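Local coordinates for protein cyanophycinase-like exopeptidase (actinobacterium SCGC AAA027-L06, PDB 6NQC) that probably hydrolyses peptide bonds as a serine peptidase of family S51, resembling the exopeptidases that degrade the storage polymer cyanophycin, at residues K43-K55 against Y141-C153. Numbering follows the deposited sequence.
Sequences KSLIEDGIANGKK and YENWQSGGSLAGC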
loop_
_atom_site.group_PDB
_atom_site.type_symbol
_atom_site.label_atom_id
_atom_site.label_comp_id
_atom_site.label_asym_id
_atom_site.label_seq_id
_atom_site.Cartn_x
_atom_site.Cartn_y
_atom_site.Cartn_z
ATOM N N LYS A 43 12.130 -6.735 -1.714
ATOM C CA LYS A 43 13.184 -7.278 -0.852
ATOM C C LYS A 43 13.720 -6.232 0.108
ATOM O O LYS A 43 13.929 -6.519 1.297
ATOM C CB LYS A 43 14.320 -7.849 -1.684
ATOM C CG LYS A 43 15.303 -8.646 -0.844
ATOM C CD LYS A 43 16.440 -9.255 -1.691
ATOM C CE LYS A 43 17.669 -9.515 -0.793
ATOM N NZ LYS A 43 18.480 -10.685 -1.218
ATOM N N SER A 44 14.016 -5.026 -0.392
ATOM C CA SER A 44 14.535 -3.974 0.478
ATOM C C SER A 44 13.571 -3.648 1.618
ATOM O O SER A 44 14.002 -3.316 2.726
ATOM C CB SER A 44 14.832 -2.712 -0.348
ATOM O OG SER A 44 13.646 -2.074 -0.841
ATOM N N LEU A 45 12.257 -3.686 1.353
ATOM C CA LEU A 45 11.276 -3.454 2.405
ATOM C C LEU A 45 11.331 -4.555 3.453
ATOM O O LEU A 45 11.148 -4.290 4.654
ATOM C CB LEU A 45 9.870 -3.394 1.808
ATOM C CG LEU A 45 9.525 -2.209 0.917
ATOM C CD1 LEU A 45 8.110 -2.359 0.306
ATOM C CD2 LEU A 45 9.609 -0.934 1.730
ATOM N N ILE A 46 11.550 -5.806 3.018
ATOM C CA ILE A 46 11.666 -6.899 3.973
ATOM C C ILE A 46 12.923 -6.725 4.805
ATOM O O ILE A 46 12.907 -6.893 6.038
ATOM C CB ILE A 46 11.675 -8.255 3.258
ATOM C CG1 ILE A 46 10.339 -8.474 2.590
ATOM C CG2 ILE A 46 12.014 -9.377 4.246
ATOM C CD1 ILE A 46 10.384 -9.514 1.495
ATOM N N GLU A 47 14.017 -6.341 4.143
ATOM C CA GLU A 47 15.276 -6.066 4.835
ATOM C C GLU A 47 15.130 -4.936 5.847
ATOM O O GLU A 47 15.669 -5.021 6.949
ATOM C CB GLU A 47 16.344 -5.727 3.801
ATOM C CG GLU A 47 16.763 -6.906 2.972
ATOM C CD GLU A 47 17.761 -6.529 1.876
ATOM O OE1 GLU A 47 17.709 -5.394 1.354
ATOM O OE2 GLU A 47 18.604 -7.384 1.552
ATOM N N ASP A 48 14.374 -3.884 5.499
ATOM C CA ASP A 48 14.148 -2.802 6.434
ATOM C C ASP A 48 13.496 -3.304 7.723
ATOM O O ASP A 48 13.877 -2.902 8.833
ATOM C CB ASP A 48 13.270 -1.734 5.778
ATOM C CG ASP A 48 14.012 -0.911 4.684
ATOM O OD1 ASP A 48 15.254 -0.963 4.592
ATOM O OD2 ASP A 48 13.332 -0.176 3.925
ATOM N N GLY A 49 12.477 -4.152 7.600
ATOM C CA GLY A 49 11.784 -4.630 8.788
ATOM C C GLY A 49 12.636 -5.620 9.573
ATOM O O GLY A 49 12.595 -5.650 10.809
ATOM N N ILE A 50 13.396 -6.451 8.860
ATOM C CA ILE A 50 14.350 -7.350 9.510
ATOM C C ILE A 50 15.335 -6.556 10.365
ATOM O O ILE A 50 15.598 -6.902 11.518
ATOM C CB ILE A 50 15.071 -8.206 8.450
ATOM C CG1 ILE A 50 14.158 -9.345 7.967
ATOM C CG2 ILE A 50 16.387 -8.802 9.022
ATOM C CD1 ILE A 50 14.646 -10.072 6.708
ATOM N N ALA A 51 15.877 -5.464 9.812
ATOM C CA ALA A 51 16.841 -4.648 10.540
ATOM C C ALA A 51 16.224 -4.083 11.803
ATOM O O ALA A 51 16.918 -3.905 12.805
ATOM C CB ALA A 51 17.344 -3.526 9.642
ATOM N N ASN A 52 14.916 -3.825 11.795
ATOM C CA ASN A 52 14.209 -3.363 12.975
ATOM C C ASN A 52 13.789 -4.492 13.904
ATOM O O ASN A 52 13.085 -4.226 14.880
ATOM C CB ASN A 52 12.975 -2.546 12.550
ATOM C CG ASN A 52 13.328 -1.152 12.091
ATOM O OD1 ASN A 52 14.296 -0.562 12.564
ATOM N ND2 ASN A 52 12.542 -0.599 11.175
ATOM N N GLY A 53 14.202 -5.730 13.635
ATOM C CA GLY A 53 13.948 -6.839 14.536
ATOM C C GLY A 53 12.692 -7.650 14.297
ATOM O O GLY A 53 12.300 -8.421 15.186
ATOM N N LYS A 54 12.019 -7.483 13.155
ATOM C CA LYS A 54 10.791 -8.215 12.875
ATOM C C LYS A 54 11.108 -9.566 12.242
ATOM O O LYS A 54 12.131 -9.725 11.579
ATOM C CB LYS A 54 9.895 -7.394 11.938
ATOM C CG LYS A 54 9.396 -6.100 12.528
ATOM C CD LYS A 54 8.402 -6.349 13.642
ATOM C CE LYS A 54 7.801 -5.018 14.135
ATOM N NZ LYS A 54 6.721 -5.313 15.133
ATOM N N LYS A 55 10.221 -10.526 12.441
ATOM C CA LYS A 55 10.365 -11.805 11.778
ATOM C C LYS A 55 10.518 -11.607 10.276
ATOM O O LYS A 55 9.779 -10.808 9.670
ATOM C CB LYS A 55 9.148 -12.698 12.017
ATOM C CG LYS A 55 9.038 -13.308 13.406
ATOM C CD LYS A 55 7.888 -14.320 13.423
ATOM C CE LYS A 55 7.237 -14.434 14.804
ATOM N NZ LYS A 55 6.656 -15.807 15.031
ATOM N N TYR A 141 -1.133 -1.758 12.114
ATOM C CA TYR A 141 -0.679 -0.438 12.489
ATOM C C TYR A 141 0.401 -0.515 13.557
ATOM O O TYR A 141 1.465 0.105 13.433
ATOM C CB TYR A 141 -1.875 0.385 12.994
ATOM C CG TYR A 141 -1.509 1.763 13.472
ATOM C CD1 TYR A 141 -1.200 2.762 12.573
ATOM C CD2 TYR A 141 -1.432 2.059 14.821
ATOM C CE1 TYR A 141 -0.852 4.024 12.985
ATOM C CE2 TYR A 141 -1.066 3.319 15.243
ATOM C CZ TYR A 141 -0.790 4.310 14.315
ATOM O OH TYR A 141 -0.436 5.588 14.719
ATOM N N GLU A 142 0.157 -1.308 14.598
ATOM C CA GLU A 142 1.154 -1.503 15.637
ATOM C C GLU A 142 2.439 -2.091 15.074
ATOM O O GLU A 142 3.544 -1.670 15.465
ATOM C CB GLU A 142 0.594 -2.408 16.730
ATOM C CG GLU A 142 -0.419 -1.734 17.683
ATOM C CD GLU A 142 -1.151 -2.770 18.518
ATOM O OE1 GLU A 142 -0.699 -3.944 18.577
ATOM O OE2 GLU A 142 -2.188 -2.415 19.096
ATOM N N ASN A 143 2.324 -3.064 14.167
ATOM C CA ASN A 143 3.521 -3.634 13.551
ATOM C C ASN A 143 4.319 -2.570 12.807
ATOM O O ASN A 143 5.547 -2.445 12.968
ATOM C CB ASN A 143 3.126 -4.786 12.620
ATOM C CG ASN A 143 4.341 -5.543 12.083
ATOM O OD1 ASN A 143 5.043 -6.209 12.819
ATOM N ND2 ASN A 143 4.573 -5.447 10.789
ATOM N N TRP A 144 3.628 -1.752 12.017
ATOM C CA TRP A 144 4.291 -0.686 11.290
ATOM C C TRP A 144 4.919 0.317 12.246
ATOM O O TRP A 144 6.079 0.720 12.074
ATOM C CB TRP A 144 3.276 -0.013 10.355
ATOM C CG TRP A 144 3.796 1.185 9.671
ATOM C CD1 TRP A 144 4.922 1.270 8.910
ATOM C CD2 TRP A 144 3.202 2.497 9.668
ATOM N NE1 TRP A 144 5.087 2.555 8.464
ATOM C CE2 TRP A 144 4.045 3.328 8.910
ATOM C CE3 TRP A 144 2.058 3.045 10.260
ATOM C CZ2 TRP A 144 3.770 4.677 8.697
ATOM C CZ3 TRP A 144 1.786 4.399 10.040
ATOM C CH2 TRP A 144 2.648 5.185 9.271
ATOM N N GLN A 145 4.163 0.742 13.254
ATOM C CA GLN A 145 4.681 1.730 14.189
ATOM C C GLN A 145 5.920 1.220 14.907
ATOM O O GLN A 145 6.758 2.028 15.312
ATOM C CB GLN A 145 3.597 2.126 15.177
ATOM C CG GLN A 145 2.533 3.016 14.533
ATOM C CD GLN A 145 3.039 4.420 14.314
ATOM O OE1 GLN A 145 3.595 5.034 15.247
ATOM N NE2 GLN A 145 2.899 4.932 13.090
ATOM N N SER A 146 6.073 -0.096 15.027
ATOM C CA SER A 146 7.208 -0.684 15.722
ATOM C C SER A 146 8.267 -1.252 14.766
ATOM O O SER A 146 9.087 -2.088 15.178
ATOM C CB SER A 146 6.694 -1.742 16.711
ATOM O OG SER A 146 6.075 -2.853 16.056
ATOM N N GLY A 147 8.283 -0.807 13.521
ATOM C CA GLY A 147 9.420 -1.005 12.637
ATOM C C GLY A 147 9.177 -1.890 11.437
ATOM O O GLY A 147 10.074 -1.999 10.567
ATOM N N GLY A 148 8.032 -2.557 11.350
ATOM C CA GLY A 148 7.740 -3.379 10.197
ATOM C C GLY A 148 7.366 -2.536 8.987
ATOM O O GLY A 148 6.701 -1.503 9.103
ATOM N N SER A 149 7.851 -2.966 7.819
ATOM C CA SER A 149 7.529 -2.275 6.582
ATOM C C SER A 149 6.061 -2.512 6.206
ATOM O O SER A 149 5.486 -3.578 6.438
ATOM C CB SER A 149 8.426 -2.761 5.443
ATOM O OG SER A 149 9.745 -2.312 5.662
ATOM N N LEU A 150 5.462 -1.500 5.578
ATOM C CA LEU A 150 4.085 -1.562 5.117
ATOM C C LEU A 150 4.013 -0.931 3.732
ATOM O O LEU A 150 4.582 0.148 3.503
ATOM C CB LEU A 150 3.146 -0.832 6.082
ATOM C CG LEU A 150 1.658 -0.738 5.734
ATOM C CD1 LEU A 150 1.065 -2.131 5.825
ATOM C CD2 LEU A 150 0.939 0.142 6.728
ATOM N N ALA A 151 3.347 -1.627 2.805
ATOM C CA ALA A 151 3.231 -1.173 1.432
ATOM C C ALA A 151 1.841 -1.497 0.918
ATOM O O ALA A 151 1.184 -2.428 1.389
ATOM C CB ALA A 151 4.325 -1.815 0.538
ATOM N N GLY A 152 1.400 -0.702 -0.039
ATOM C CA GLY A 152 0.166 -0.953 -0.741
ATOM C C GLY A 152 0.309 -0.608 -2.202
ATOM O O GLY A 152 0.959 0.381 -2.580
ATOM N N CYS A 153 -0.260 -1.467 -3.035
ATOM C CA CYS A 153 -0.178 -1.339 -4.481
ATOM C C CYS A 153 -1.565 -1.056 -5.047
ATOM O O CYS A 153 -2.531 -1.750 -4.705
ATOM C CB CYS A 153 0.412 -2.605 -5.084
ATOM S SG CYS A 153 0.450 -2.594 -6.850
#
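Two Schellman motifs, ending helices 39-51 and 135-145, meet where the first helix packs on strand 149-153 of the central sheet. Gly-53 and Gly-147 are their C-prime residues, both with positive phi. Lys-54, just past Gly-53, reaches over to the other helix end. Its chain bends at chi2 (-69°) and then runs extended past Gly-148. Lys-54 NZ donates to Ser-146 OG at 2.7 Å and to Asn-143 OD1 at 3.0 Å, the latter from above the amide carbonyl plane. Asn-143 turns its ND2 to the backbone O of Ala-114, which fixes the amide. Asn-52 ND2 gives a nearly straight bond (165°) to a lone pair of Gly-147 O, at 2.9 Å, and is also hydrogen-bonded to Ser-227 OG. Gly-49 faces Gly-148 with their CA atoms 4.5 Å apart, a close approach of backbones. Ser-149 OG donates to Leu-45 O, one turn before Gly-49, at 2.6 Å, and that carbonyl also accepts from Gly-49 N within the helix. Leu-45 CD1 rests on Ala-151 CB at 3.8 Å. Strand 149-153 leads into a probable nucleophile elbow. The contact thus joins both helix ends through polar bonds, and the partly negative C-terminal end of helix 135-145 would probably favour the lysine ammonium beside it.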